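Local coordinates for type II restriction enzyme SfiI (PDB 2EZV), which recognises the double-stranded sequence GGCCNNNNNGGCC as a tetramer and cuts the DNA within it, leaving terminal 5'-phosphates, at residues D[6-9]-D[10-14]; D[29-32]-D[33-37]; D[58-61]-D[62-65]. One frame throughout, in Å; residues are numbered along the deposited sequence.

Interaction 1. Residues D[6-9]-D[10-14]; sequences RELS and LDELE
E12 folds its carboxylate back over S9, and the two residues form a capping box at the N-terminal end of helix 10-41. S9 is the N-cap, the last residue before the helical turns begin, and E12 stands three positions on. The stronger half of the box runs from backbone to side chain: S9 N donates to E12 OE1 at 2.8 Å, and the N-H points almost exactly at the oxygen (177°). The amide comes to that oxygen on its anti side, the side turned away from OE2, and from 31° out of the carboxylate plane. With CG anti to its own carbonyl carbon (chi1 -54°) and the chain extended beyond it, E12 lies back toward the start of the helix, which brings OE1 within bonding distance of the S9 amide. The return half is weak: E12 N reaches S9 OG at 3.3 Å, and the position of that hydroxyl is less certain than the rest.

L8 lies next to the box. Its side chain runs at a slant to that of E12, with CD2 3.8 Å from E12 OE1, and the buried L8 side chain also touches H2 in the N-terminal loop. The neighbouring acid D11 turns elsewhere, to a salt bridge with R194, while L10 packs on R190 and L191 in the loop ahead of that arginine. Behind the cap the ordinary helical pattern takes over, opening with L13 N, which donates to S9 O at 2.9 Å.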
ATOM      1  N   ARG D   6       9.235   6.767 -27.281  1.00 22.38           N
ATOM      2  CA  ARG D   6       9.819   6.773 -28.619  1.00 21.78           C
ATOM      3  C   ARG D   6      10.479   8.115 -28.935  1.00 22.92           C
ATOM      4  O   ARG D   6      11.401   8.181 -29.740  1.00 24.64           O
ATOM      5  CB  ARG D   6       8.751   6.427 -29.666  1.00 21.10           C
ATOM      6  CG  ARG D   6       8.310   4.961 -29.608  1.00 21.70           C
ATOM      7  CD  ARG D   6       7.024   4.694 -30.374  1.00 19.19           C
ATOM      8  NE  ARG D   6       5.931   5.546 -29.922  1.00 19.35           N
ATOM      9  CZ  ARG D   6       4.666   5.404 -30.302  1.00 19.72           C
ATOM     10  NH1 ARG D   6       4.327   4.432 -31.143  1.00 18.46           N
ATOM     11  NH2 ARG D   6       3.738   6.240 -29.849  1.00 16.08           N
ATOM     12  N   GLU D   7      10.023   9.181 -28.289  1.00 22.98           N
ATOM     13  CA  GLU D   7      10.612  10.486 -28.519  1.00 24.14           C
ATOM     14  C   GLU D   7      11.900  10.637 -27.716  1.00 25.72           C
ATOM     15  O   GLU D   7      12.573  11.664 -27.802  1.00 27.32           O
ATOM     16  CB  GLU D   7       9.655  11.590 -28.109  1.00 24.80           C
ATOM     17  CG  GLU D   7       8.289  11.478 -28.695  1.00 29.31           C
ATOM     18  CD  GLU D   7       7.450  12.673 -28.341  1.00 32.65           C
ATOM     19  OE1 GLU D   7       7.663  13.233 -27.240  1.00 32.09           O
ATOM     20  OE2 GLU D   7       6.579  13.047 -29.155  1.00 34.57           O
ATOM     21  N   LEU D   8      12.229   9.639 -26.902  1.00 25.25           N
ATOM     22  CA  LEU D   8      13.461   9.700 -26.124  1.00 23.75           C
ATOM     23  C   LEU D   8      14.592   9.254 -27.028  1.00 23.10           C
ATOM     24  O   LEU D   8      14.388   8.441 -27.929  1.00 22.26           O
ATOM     25  CB  LEU D   8      13.416   8.756 -24.915  1.00 21.80           C
ATOM     26  CG  LEU D   8      12.472   9.066 -23.753  1.00 23.36           C
ATOM     27  CD1 LEU D   8      12.768   8.109 -22.600  1.00 23.00           C
ATOM     28  CD2 LEU D   8      12.669  10.499 -23.307  1.00 21.95           C
ATOM     29  N   SER D   9      15.783   9.784 -26.795  1.00 22.78           N
ATOM     30  CA  SER D   9      16.930   9.376 -27.585  1.00 24.01           C
ATOM     31  C   SER D   9      17.354   8.023 -27.012  1.00 25.93           C
ATOM     32  O   SER D   9      16.949   7.655 -25.907  1.00 25.70           O
ATOM     33  CB  SER D   9      18.063  10.382 -27.421  1.00 22.58           C
ATOM     34  OG  SER D   9      18.506  10.403 -26.076  1.00 24.19           O
ATOM     35  N   LEU D  10      18.161   7.279 -27.757  1.00 26.81           N
ATOM     36  CA  LEU D  10      18.629   5.986 -27.283  1.00 26.70           C
ATOM     37  C   LEU D  10      19.332   6.116 -25.927  1.00 25.74           C
ATOM     38  O   LEU D  10      19.093   5.330 -25.014  1.00 25.26           O
ATOM     39  CB  LEU D  10      19.580   5.361 -28.312  1.00 27.38           C
ATOM     40  CG  LEU D  10      18.976   4.415 -29.354  1.00 29.76           C
ATOM     41  CD1 LEU D  10      17.700   4.998 -29.916  1.00 29.80           C
ATOM     42  CD2 LEU D  10      20.002   4.150 -30.453  1.00 27.44           C
ATOM     43  N   ASP D  11      20.194   7.112 -25.793  1.00 24.94           N
ATOM     44  CA  ASP D  11      20.908   7.295 -24.534  1.00 25.94           C
ATOM     45  C   ASP D  11      19.968   7.475 -23.352  1.00 25.21           C
ATOM     46  O   ASP D  11      20.151   6.855 -22.300  1.00 25.42           O
ATOM     47  CB  ASP D  11      21.854   8.494 -24.620  1.00 25.68           C
ATOM     48  CG  ASP D  11      23.187   8.133 -25.223  1.00 27.02           C
ATOM     49  OD1 ASP D  11      23.403   6.934 -25.506  1.00 27.93           O
ATOM     50  OD2 ASP D  11      24.021   9.043 -25.409  1.00 29.24           O
ATOM     51  N   GLU D  12      18.962   8.323 -23.530  1.00 23.50           N
ATOM     52  CA  GLU D  12      17.996   8.588 -22.473  1.00 23.65           C
ATOM     53  C   GLU D  12      17.215   7.324 -22.153  1.00 22.81           C
ATOM     54  O   GLU D  12      16.890   7.067 -20.992  1.00 22.64           O
ATOM     55  CB  GLU D  12      17.057   9.719 -22.899  1.00 23.35           C
ATOM     56  CG  GLU D  12      17.822  10.965 -23.329  1.00 26.05           C
ATOM     57  CD  GLU D  12      16.945  12.024 -23.966  1.00 26.18           C
ATOM     58  OE1 GLU D  12      16.005  11.675 -24.714  1.00 28.62           O
ATOM     59  OE2 GLU D  12      17.213  13.214 -23.731  1.00 26.70           O
ATOM     60  N   LEU D  13      16.928   6.530 -23.183  1.00 22.14           N
ATOM     61  CA  LEU D  13      16.206   5.275 -23.002  1.00 20.42           C
ATOM     62  C   LEU D  13      17.013   4.321 -22.125  1.00 18.97           C
ATOM     63  O   LEU D  13      16.476   3.716 -21.205  1.00 19.44           O
ATOM     64  CB  LEU D  13      15.919   4.614 -24.352  1.00 19.19           C
ATOM     65  CG  LEU D  13      15.222   3.254 -24.273  1.00 18.51           C
ATOM     66  CD1 LEU D  13      13.961   3.391 -23.439  1.00 20.13           C
ATOM     67  CD2 LEU D  13      14.888   2.745 -25.664  1.00 19.07           C
ATOM     68  N   GLU D  14      18.304   4.188 -22.404  1.00 19.51           N
ATOM     69  CA  GLU D  14      19.149   3.297 -21.602  1.00 20.11           C
ATOM     70  C   GLU D  14      19.188   3.816 -20.167  1.00 21.41           C
ATOM     71  O   GLU D  14      19.233   3.049 -19.205  1.00 23.45           O
ATOM     72  CB  GLU D  14      20.582   3.249 -22.153  1.00 19.05           C
ATOM     73  CG  GLU D  14      20.710   2.718 -23.578  1.00 18.35           C
ATOM     74  CD  GLU D  14      22.036   2.021 -23.809  1.00 20.00           C
ATOM     75  OE1 GLU D  14      22.696   2.291 -24.838  1.00 22.42           O
ATOM     76  OE2 GLU D  14      22.418   1.187 -22.957  1.00 18.85           O
TER

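Interaction 2. Residues D[29-32]-D[33-37]; sequences QQYS and KEAKS
Y31 and E34 both carry CG opposite the backbone N (chi1 -169° and 168°), which swings the phenol ring along the helix and sends the extended glutamate chain out over it. Y31 OH then donates to E34 OE1 at 2.6 Å, although the place of that oxygen is somewhat uncertain. At the root of that chain E34 CB stands over one ring face, toward its rim, in a CH-pi contact, 4.3 Å from the centroid, and the carboxylate ends up turned 50° from the ring plane. All of this sits on helix 10-41 at a kink, where the N atoms of K33 and E34 lack bonds to the preceding turn. A water bridges the break, donating a hydrogen bond to Q30 O and accepting one from E34 N. Regular i to i+4 bonding resumes with A35 N to Y31 O, 2.9 Å. A phenylalanine in place of Y31 would probably leave E34 OE1 without its hydroxyl partner and the carboxylate freer to turn, though E34 OE2 also forms a salt bridge with R73 of the third subunit. On another side of the helix S32 OG donates to Q29 O at 2.9 Å, in the carbonyl plane, and accepts from T246 N.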
ATOM      1  N   GLN D  29      19.028  -5.929  -2.395  1.00 14.77           N
ATOM      2  CA  GLN D  29      20.073  -5.773  -1.395  1.00 15.06           C
ATOM      3  C   GLN D  29      19.493  -5.741   0.013  1.00 16.22           C
ATOM      4  O   GLN D  29      19.881  -6.532   0.875  1.00 16.28           O
ATOM      5  CB  GLN D  29      20.865  -4.488  -1.630  1.00 13.88           C
ATOM      6  CG  GLN D  29      21.831  -4.175  -0.488  1.00 13.83           C
ATOM      7  CD  GLN D  29      22.896  -5.251  -0.301  1.00 16.97           C
ATOM      8  OE1 GLN D  29      23.398  -5.455   0.807  1.00 18.55           O
ATOM      9  NE2 GLN D  29      23.256  -5.932  -1.387  1.00 15.06           N
ATOM     10  N   GLN D  30      18.564  -4.818   0.236  1.00 15.25           N
ATOM     11  CA  GLN D  30      17.944  -4.656   1.539  1.00 15.65           C
ATOM     12  C   GLN D  30      17.103  -5.862   1.953  1.00 16.86           C
ATOM     13  O   GLN D  30      16.793  -6.042   3.131  1.00 18.57           O
ATOM     14  CB  GLN D  30      17.124  -3.355   1.547  1.00 12.97           C
ATOM     15  CG  GLN D  30      18.018  -2.132   1.295  1.00 14.61           C
ATOM     16  CD  GLN D  30      17.325  -0.789   1.450  1.00 15.51           C
ATOM     17  OE1 GLN D  30      17.974   0.252   1.404  1.00 14.66           O
ATOM     18  NE2 GLN D  30      16.013  -0.805   1.630  1.00 17.53           N
ATOM     19  N   TYR D  31      16.749  -6.700   0.986  1.00 18.73           N
ATOM     20  CA  TYR D  31      15.962  -7.896   1.263  1.00 19.22           C
ATOM     21  C   TYR D  31      16.834  -9.156   1.261  1.00 19.07           C
ATOM     22  O   TYR D  31      16.329 -10.254   1.482  1.00 18.36           O
ATOM     23  CB  TYR D  31      14.872  -8.054   0.206  1.00 18.94           C
ATOM     24  CG  TYR D  31      13.835  -9.101   0.551  1.00 22.60           C
ATOM     25  CD1 TYR D  31      12.922  -8.887   1.588  1.00 21.66           C
ATOM     26  CD2 TYR D  31      13.769 -10.312  -0.147  1.00 21.69           C
ATOM     27  CE1 TYR D  31      11.971  -9.850   1.924  1.00 21.43           C
ATOM     28  CE2 TYR D  31      12.818 -11.285   0.189  1.00 21.35           C
ATOM     29  CZ  TYR D  31      11.927 -11.046   1.223  1.00 21.84           C
ATOM     30  OH  TYR D  31      10.996 -12.000   1.572  1.00 23.76           O
ATOM     31  N   SER D  32      18.136  -8.993   1.020  1.00 19.44           N
ATOM     32  CA  SER D  32      19.051 -10.135   0.934  1.00 20.43           C
ATOM     33  C   SER D  32      19.154 -11.026   2.175  1.00 21.96           C
ATOM     34  O   SER D  32      19.282 -12.240   2.049  1.00 22.58           O
ATOM     35  CB  SER D  32      20.452  -9.666   0.520  1.00 18.62           C
ATOM     36  OG  SER D  32      21.128  -9.041   1.592  1.00 21.82           O
ATOM     37  N   LYS D  33      19.107 -10.443   3.369  1.00 23.22           N
ATOM     38  CA  LYS D  33      19.194 -11.250   4.587  1.00 22.46           C
ATOM     39  C   LYS D  33      18.020 -12.218   4.663  1.00 23.36           C
ATOM     40  O   LYS D  33      18.209 -13.421   4.871  1.00 22.77           O
ATOM     41  CB  LYS D  33      19.196 -10.361   5.828  1.00 22.58           C
ATOM     42  CG  LYS D  33      19.267 -11.132   7.146  1.00 22.81           C
ATOM     43  CD  LYS D  33      19.299 -10.182   8.324  1.00 25.02           C
ATOM     44  CE  LYS D  33      19.329 -10.923   9.647  1.00 28.83           C
ATOM     45  NZ  LYS D  33      18.121 -11.772   9.832  1.00 32.78           N
ATOM     46  N   GLU D  34      16.809 -11.690   4.492  1.00 22.66           N
ATOM     47  CA  GLU D  34      15.612 -12.514   4.545  1.00 21.96           C
ATOM     48  C   GLU D  34      15.537 -13.458   3.354  1.00 22.01           C
ATOM     49  O   GLU D  34      15.003 -14.566   3.464  1.00 21.50           O
ATOM     50  CB  GLU D  34      14.360 -11.638   4.598  1.00 22.86           C
ATOM     51  CG  GLU D  34      13.065 -12.409   4.359  1.00 24.13           C
ATOM     52  CD  GLU D  34      11.831 -11.598   4.677  1.00 23.51           C
ATOM     53  OE1 GLU D  34      10.743 -11.959   4.183  1.00 22.61           O
ATOM     54  OE2 GLU D  34      11.949 -10.605   5.425  1.00 23.88           O
ATOM     55  N   ALA D  35      16.074 -13.022   2.219  1.00 21.07           N
ATOM     56  CA  ALA D  35      16.066 -13.849   1.018  1.00 21.34           C
ATOM     57  C   ALA D  35      16.894 -15.118   1.232  1.00 21.97           C
ATOM     58  O   ALA D  35      16.453 -16.223   0.900  1.00 20.45           O
ATOM     59  CB  ALA D  35      16.613 -13.060  -0.172  1.00 19.80           C
ATOM     60  N   LYS D  36      18.092 -14.957   1.787  1.00 22.87           N
ATOM     61  CA  LYS D  36      18.966 -16.096   2.039  1.00 24.04           C
ATOM     62  C   LYS D  36      18.252 -17.045   2.985  1.00 23.79           C
ATOM     63  O   LYS D  36      18.203 -18.255   2.758  1.00 24.99           O
ATOM     64  CB  LYS D  36      20.287 -15.640   2.658  1.00 25.47           C
ATOM     65  CG  LYS D  36      21.308 -16.751   2.797  1.00 28.25           C
ATOM     66  CD  LYS D  36      22.672 -16.203   3.178  1.00 32.97           C
ATOM     67  CE  LYS D  36      23.714 -17.320   3.292  1.00 36.49           C
ATOM     68  NZ  LYS D  36      23.433 -18.255   4.431  1.00 38.04           N
ATOM     69  N   SER D  37      17.691 -16.486   4.048  1.00 23.22           N
ATOM     70  CA  SER D  37      16.960 -17.274   5.026  1.00 22.85           C
ATOM     71  C   SER D  37      15.837 -18.077   4.365  1.00 23.72           C
ATOM     72  O   SER D  37      15.730 -19.291   4.556  1.00 23.61           O
ATOM     73  CB  SER D  37      16.370 -16.357   6.087  1.00 21.40           C
ATOM     74  OG  SER D  37      15.435 -17.059   6.877  1.00 25.15           O
TER
HETATM   75  O   HOH W   1      16.640  -8.471   4.526  1.00  9.34           O

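Interaction 3. Residues D[58-61]-D[62-65]; sequences TQYA and LEVA
L62 lays its side chain alongside that of T58, the two pointing the same way, with L62 CG 4.1 Å from T58 CG2. This is the last turn of helix 49-62, where i to i+4 pairs give way to the loop that leads to strand 80-86 of the central sheet of this PDDEXK-clan nuclease. L62 CG stands anti to its carbonyl carbon, and that sets the branch beside the turn before it; CD2 also packs 3.9 Å from A61 CB. The pair faces inward: T58 rests on V99 and A101 of strand 93-104 and on V161 and F163, while L62 covers V99, Y80 and I24. A101 belongs to the calcium site, and the T58 side chain lies about 8 Å from the metal. T58 OG1 is taken up by A54 O one turn back.

Facing the neighbouring subunit, E63 places its chain between Q59 and Y60. Its CG sits between the backbone N and the carbonyl carbon (chi1 63°), which folds the extended chain back along the helix. E63 runs beside Y60, and OE2 comes to the ring edge in the ring plane, 3.6 Å from Y60 CD2, with the carboxylate turned 64° from the ring. The same oxygen forms a salt bridge with R82 of the third subunit, and Y60 OH bonds to F74 O of that subunit, so both polar ends are engaged across the interface. Beneath the side chains the backbone closes the helix: L62 N donates to T58 O, and E63 N meets Q59 O at 2.8 Å, nearly straight at 169°.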
ATOM      1  N   THR D  58      11.866 -12.643  -5.113  1.00 17.42           N
ATOM      2  CA  THR D  58      11.875 -11.517  -6.035  1.00 17.61           C
ATOM      3  C   THR D  58      10.674 -10.607  -5.811  1.00 18.98           C
ATOM      4  O   THR D  58      10.811  -9.386  -5.723  1.00 16.95           O
ATOM      5  CB  THR D  58      11.836 -12.003  -7.496  1.00 17.09           C
ATOM      6  OG1 THR D  58      13.026 -12.747  -7.784  1.00 19.42           O
ATOM      7  CG2 THR D  58      11.729 -10.824  -8.453  1.00 14.75           C
ATOM      8  N   GLN D  59       9.491 -11.211  -5.745  1.00 17.63           N
ATOM      9  CA  GLN D  59       8.281 -10.444  -5.538  1.00 17.30           C
ATOM     10  C   GLN D  59       8.293  -9.660  -4.227  1.00 16.78           C
ATOM     11  O   GLN D  59       8.010  -8.465  -4.222  1.00 15.82           O
ATOM     12  CB  GLN D  59       7.047 -11.348  -5.566  1.00 15.54           C
ATOM     13  CG  GLN D  59       5.793 -10.607  -5.117  1.00 18.39           C
ATOM     14  CD  GLN D  59       4.532 -11.441  -5.178  1.00 18.94           C
ATOM     15  OE1 GLN D  59       3.526 -11.095  -4.564  1.00 21.20           O
ATOM     16  NE2 GLN D  59       4.571 -12.534  -5.926  1.00 18.55           N
ATOM     17  N   TYR D  60       8.606 -10.336  -3.124  1.00 16.03           N
ATOM     18  CA  TYR D  60       8.624  -9.686  -1.814  1.00 17.92           C
ATOM     19  C   TYR D  60       9.657  -8.580  -1.763  1.00 18.50           C
ATOM     20  O   TYR D  60       9.446  -7.547  -1.128  1.00 18.27           O
ATOM     21  CB  TYR D  60       8.911 -10.703  -0.707  1.00 17.42           C
ATOM     22  CG  TYR D  60       7.811 -11.719  -0.506  1.00 19.07           C
ATOM     23  CD1 TYR D  60       8.106 -13.019  -0.092  1.00 19.85           C
ATOM     24  CD2 TYR D  60       6.474 -11.382  -0.708  1.00 18.95           C
ATOM     25  CE1 TYR D  60       7.098 -13.958   0.116  1.00 18.92           C
ATOM     26  CE2 TYR D  60       5.458 -12.311  -0.500  1.00 18.08           C
ATOM     27  CZ  TYR D  60       5.778 -13.596  -0.088  1.00 20.87           C
ATOM     28  OH  TYR D  60       4.779 -14.521   0.123  1.00 23.13           O
ATOM     29  N   ALA D  61      10.779  -8.807  -2.434  1.00 17.58           N
ATOM     30  CA  ALA D  61      11.842  -7.825  -2.476  1.00 16.62           C
ATOM     31  C   ALA D  61      11.432  -6.580  -3.256  1.00 16.74           C
ATOM     32  O   ALA D  61      11.649  -5.459  -2.793  1.00 17.01           O
ATOM     33  CB  ALA D  61      13.100  -8.441  -3.107  1.00 13.31           C
ATOM     34  N   LEU D  62      10.814  -6.782  -4.420  1.00 16.46           N
ATOM     35  CA  LEU D  62      10.434  -5.678  -5.300  1.00 16.29           C
ATOM     36  C   LEU D  62       9.103  -4.956  -5.099  1.00 17.49           C
ATOM     37  O   LEU D  62       9.031  -3.747  -5.326  1.00 18.80           O
ATOM     38  CB  LEU D  62      10.499  -6.125  -6.768  1.00 15.52           C
ATOM     39  CG  LEU D  62      11.680  -6.933  -7.323  1.00 17.33           C
ATOM     40  CD1 LEU D  62      11.849  -6.586  -8.798  1.00 16.29           C
ATOM     41  CD2 LEU D  62      12.958  -6.644  -6.577  1.00 16.29           C
ATOM     42  N   GLU D  63       8.053  -5.674  -4.705  1.00 17.37           N
ATOM     43  CA  GLU D  63       6.738  -5.050  -4.545  1.00 16.19           C
ATOM     44  C   GLU D  63       6.758  -3.910  -3.545  1.00 16.75           C
ATOM     45  O   GLU D  63       5.888  -3.023  -3.557  1.00 13.58           O
ATOM     46  CB  GLU D  63       5.683  -6.087  -4.129  1.00 15.49           C
ATOM     47  CG  GLU D  63       5.903  -6.755  -2.770  1.00 16.49           C
ATOM     48  CD  GLU D  63       4.876  -7.855  -2.485  1.00 16.93           C
ATOM     49  OE1 GLU D  63       4.171  -8.291  -3.427  1.00 17.78           O
ATOM     50  OE2 GLU D  63       4.778  -8.298  -1.324  1.00 15.18           O
ATOM     51  N   VAL D  64       7.792  -3.925  -2.716  1.00 15.13           N
ATOM     52  CA  VAL D  64       7.968  -2.953  -1.655  1.00 13.79           C
ATOM     53  C   VAL D  64       8.655  -1.668  -2.149  1.00 15.75           C
ATOM     54  O   VAL D  64       8.628  -0.635  -1.481  1.00 13.45           O
ATOM     55  CB  VAL D  64       8.759  -3.664  -0.500  1.00 15.61           C
ATOM     56  CG1 VAL D  64      10.074  -2.986  -0.234  1.00 10.95           C
ATOM     57  CG2 VAL D  64       7.886  -3.778   0.741  1.00 11.35           C
ATOM     58  N   ALA D  65       9.225  -1.734  -3.350  1.00 15.52           N
ATOM     59  CA  ALA D  65       9.941  -0.613  -3.943  1.00 14.23           C
ATOM     60  C   ALA D  65       9.311  -0.133  -5.246  1.00 15.70           C
ATOM     61  O   ALA D  65      10.010   0.330  -6.148  1.00 16.79           O
ATOM     62  CB  ALA D  65      11.372  -1.026  -4.199  1.00 15.12           C
TER

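In the fold
From the N terminus, interaction 1 comes first and starts helix 10-41 from its preceding loop. Interaction 2 lies further along that helix, its centre about 33 Å from that of interaction 1 and on the opposite side of the chain's centre. The chain then turns into helix 49-62, whose end carries interaction 3 before the run to strand 80-86. The three follow in series; none nests within or crosses another, and each closes a local turn. Interactions 2 and 3 touch directly, Y31 packing on Y60 and A61, which joins the two helices; both also reach the third subunit, tying this helix pair into the tetramer.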